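RegF protein (Neisseria gonorrhoeae, PDB 4HOJ) binds glutathione and calcium and, as a stringent starvation protein A, belongs to the glutathione transferase superfamily. Local coordinates at residues F14-R19 / L160-H165. Numbering follows the deposited sequence.
Sequences FSHRCR and LWRLDH. With CA (calcium ion), chain B; GSH (glutathione), chain C.
The imidazole of H16 meets W161 and R162 at its edge: the guanidinium of R162 arrives at ND1 and the indole of W161 at CE1. Toward W161 the edge of H16 faces the five-membered ring in an offset edge-to-face pair, the centroids 5.7 Å apart and the planes nearly perpendicular, with H16 CE1 4.2 Å from W161 CD1. R162 NH1 donates to H16 ND1 over 2.9 Å in a nearly straight bond (169°) that lies in the plane of both groups, although these are twisted 54° apart about it. H16 reaches across because its CG stands anti to the backbone N (chi1 -170°). Beyond the pair, E198 forms salt bridges with R162 NH2 and R19 NH2 and takes the indole NE1 of W161 on its backbone O, and R162 NH2 also bonds to T11 O. The contact thus ties helix 13-25 of the thioredoxin-like domain, whose F14 packs against glutathione, to W161 and R162 of the all-helical domain. As ND1 accepts from R162, it probably carries no proton, consistent with a neutral H16 protonated on NE2, and E198 probably offsets the charges of the two arginines.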
loop_
_atom_site.group_PDB
_atom_site.type_symbol
_atom_site.label_atom_id
_atom_site.label_comp_id
_atom_site.label_asym_id
_atom_site.label_seq_id
_atom_site.Cartn_x
_atom_site.Cartn_y
_atom_site.Cartn_z
ATOM N N PHE A 14 9.568 9.597 7.092
ATOM C CA PHE A 14 8.455 8.673 7.293
ATOM C C PHE A 14 7.966 8.745 8.693
ATOM O O PHE A 14 6.751 8.787 8.932
ATOM C CB PHE A 14 8.874 7.249 6.879
ATOM C CG PHE A 14 9.323 7.184 5.445
ATOM C CD1 PHE A 14 8.384 7.233 4.435
ATOM C CD2 PHE A 14 10.644 7.159 5.119
ATOM C CE1 PHE A 14 8.762 7.185 3.116
ATOM C CE2 PHE A 14 11.061 7.166 3.779
ATOM C CZ PHE A 14 10.104 7.181 2.771
ATOM N N SER A 15 8.882 8.910 9.659
ATOM C CA SER A 15 8.496 9.183 11.058
ATOM C C SER A 15 7.791 10.549 11.201
ATOM O O SER A 15 6.866 10.704 12.003
ATOM C CB SER A 15 9.765 9.190 11.976
ATOM O OG SER A 15 10.392 7.881 11.971
ATOM N N HIS A 16 8.271 11.508 10.423
ATOM C CA HIS A 16 7.709 12.845 10.420
ATOM C C HIS A 16 6.207 12.782 10.054
ATOM O O HIS A 16 5.367 13.450 10.676
ATOM C CB HIS A 16 8.532 13.675 9.449
ATOM C CG HIS A 16 8.245 15.137 9.485
ATOM N ND1 HIS A 16 8.907 15.993 8.645
ATOM C CD2 HIS A 16 7.331 15.883 10.183
ATOM C CE1 HIS A 16 8.468 17.231 8.860
ATOM N NE2 HIS A 16 7.501 17.193 9.781
ATOM N N ARG A 17 5.838 11.900 9.106
ATOM C CA ARG A 17 4.422 11.790 8.727
ATOM C C ARG A 17 3.613 11.399 9.947
ATOM O O ARG A 17 2.526 11.958 10.196
ATOM C CB ARG A 17 4.172 10.680 7.672
ATOM C CG ARG A 17 4.819 10.860 6.355
ATOM C CD ARG A 17 4.566 9.595 5.521
ATOM N NE ARG A 17 4.839 9.810 4.097
ATOM C CZ ARG A 17 4.881 8.794 3.227
ATOM N NH1 ARG A 17 4.874 7.510 3.641
ATOM N NH2 ARG A 17 5.017 9.111 1.955
ATOM N N CYS A 18 4.111 10.412 10.708
ATOM C CA CYS A 18 3.346 9.899 11.857
ATOM C C CYS A 18 3.300 10.920 12.985
ATOM O O CYS A 18 2.252 11.108 13.611
ATOM C CB CYS A 18 3.967 8.596 12.346
ATOM S SG CYS A 18 4.015 7.295 11.089
ATOM N N ARG A 19 4.382 11.655 13.234
ATOM C CA ARG A 19 4.378 12.737 14.210
ATOM C C ARG A 19 3.356 13.788 13.827
ATOM O O ARG A 19 2.611 14.269 14.688
ATOM C CB ARG A 19 5.811 13.304 14.382
ATOM C CG ARG A 19 6.723 12.341 15.153
ATOM C CD ARG A 19 8.107 12.969 15.324
ATOM N NE ARG A 19 9.066 12.590 14.285
ATOM C CZ ARG A 19 9.571 13.401 13.345
ATOM N NH1 ARG A 19 10.622 12.985 12.599
ATOM N NH2 ARG A 19 9.108 14.613 13.177
ATOM N N LEU A 160 8.050 17.795 1.030
ATOM C CA LEU A 160 8.082 19.230 0.696
ATOM C C LEU A 160 8.884 20.045 1.704
ATOM O O LEU A 160 9.572 20.983 1.310
ATOM C CB LEU A 160 6.629 19.777 0.594
ATOM C CG LEU A 160 5.762 19.024 -0.420
ATOM C CD1 LEU A 160 4.355 19.652 -0.495
ATOM C CD2 LEU A 160 6.428 19.071 -1.752
ATOM N N TRP A 161 8.854 19.649 2.991
ATOM C CA TRP A 161 9.670 20.347 3.982
ATOM C C TRP A 161 11.151 20.231 3.636
ATOM O O TRP A 161 11.902 21.164 3.934
ATOM C CB TRP A 161 9.389 19.690 5.335
ATOM C CG TRP A 161 10.136 20.366 6.438
ATOM C CD1 TRP A 161 11.209 19.846 7.092
ATOM C CD2 TRP A 161 9.918 21.680 6.986
ATOM N NE1 TRP A 161 11.703 20.767 8.006
ATOM C CE2 TRP A 161 10.897 21.874 7.980
ATOM C CE3 TRP A 161 8.996 22.701 6.723
ATOM C CZ2 TRP A 161 10.993 23.065 8.713
ATOM C CZ3 TRP A 161 9.072 23.869 7.476
ATOM C CH2 TRP A 161 10.064 24.030 8.453
ATOM N N ARG A 162 11.553 19.117 3.021
ATOM C CA ARG A 162 12.935 18.755 2.767
ATOM C C ARG A 162 13.426 19.151 1.398
ATOM O O ARG A 162 14.571 18.762 1.064
ATOM C CB ARG A 162 13.130 17.221 2.971
ATOM C CG ARG A 162 13.118 16.824 4.455
ATOM C CD ARG A 162 12.898 15.288 4.595
ATOM N NE ARG A 162 13.091 14.853 5.958
ATOM C CZ ARG A 162 12.243 15.038 6.975
ATOM N NH1 ARG A 162 11.063 15.655 6.730
ATOM N NH2 ARG A 162 12.493 14.557 8.185
ATOM N N LEU A 163 12.697 19.968 0.623
ATOM C CA LEU A 163 13.227 20.251 -0.723
ATOM C C LEU A 163 14.567 20.956 -0.683
ATOM O O LEU A 163 15.485 20.584 -1.462
ATOM C CB LEU A 163 12.272 21.045 -1.584
ATOM C CG LEU A 163 10.922 20.360 -1.804
ATOM C CD1 LEU A 163 10.006 21.248 -2.623
ATOM C CD2 LEU A 163 11.103 19.003 -2.449
ATOM N N ASP A 164 14.775 21.928 0.220
ATOM C CA ASP A 164 16.093 22.556 0.334
ATOM C C ASP A 164 17.140 21.542 0.826
ATOM O O ASP A 164 18.285 21.468 0.260
ATOM C CB ASP A 164 15.992 23.780 1.265
ATOM C CG ASP A 164 17.289 24.586 1.352
ATOM O OD1 ASP A 164 18.304 24.320 0.656
ATOM O OD2 ASP A 164 17.296 25.564 2.141
ATOM N N HIS A 165 16.815 20.771 1.860
ATOM C CA HIS A 165 17.731 19.780 2.418
ATOM C C HIS A 165 18.221 18.819 1.326
ATOM O O HIS A 165 19.403 18.503 1.260
ATOM C CB HIS A 165 16.999 19.051 3.573
ATOM C CG HIS A 165 17.729 17.879 4.141
ATOM N ND1 HIS A 165 18.914 18.007 4.824
ATOM C CD2 HIS A 165 17.470 16.548 4.080
ATOM C CE1 HIS A 165 19.339 16.806 5.195
ATOM N NE2 HIS A 165 18.478 15.904 4.766
HETATM CA CA CA B . 19.922 23.053 -0.172
HETATM N N1 GSH C . 8.274 2.277 3.901
HETATM C CA1 GSH C . 8.746 2.795 5.218
HETATM C C1 GSH C . 7.687 3.621 5.851
HETATM O O11 GSH C . 7.581 3.655 7.104
HETATM O O12 GSH C . 6.953 4.286 5.098
HETATM C CB1 GSH C . 10.095 3.515 5.084
HETATM C CG1 GSH C . 10.747 3.839 6.433
HETATM C CD1 GSH C . 12.204 4.212 6.238
HETATM O OE1 GSH C . 12.747 4.281 5.158
HETATM N N2 GSH C . 12.828 4.524 7.436
HETATM C CA2 GSH C . 14.250 4.865 7.406
HETATM C C2 GSH C . 14.952 3.815 8.231
HETATM O O2 GSH C . 14.571 3.318 9.279
HETATM C CB2 GSH C . 14.599 6.181 8.012
HETATM S SG2 GSH C . 13.763 7.558 7.277
HETATM N N3 GSH C . 16.280 3.490 7.729
HETATM C CA3 GSH C . 17.108 2.499 8.391
HETATM C C3 GSH C . 17.329 1.382 7.419
HETATM O O31 GSH C . 16.738 1.242 6.294
HETATM O O32 GSH C . 18.156 0.518 7.791
HETATM O O HOH W 1 21.226 21.466 1.411
HETATM O O HOH W 2 19.070 23.654 -2.315
#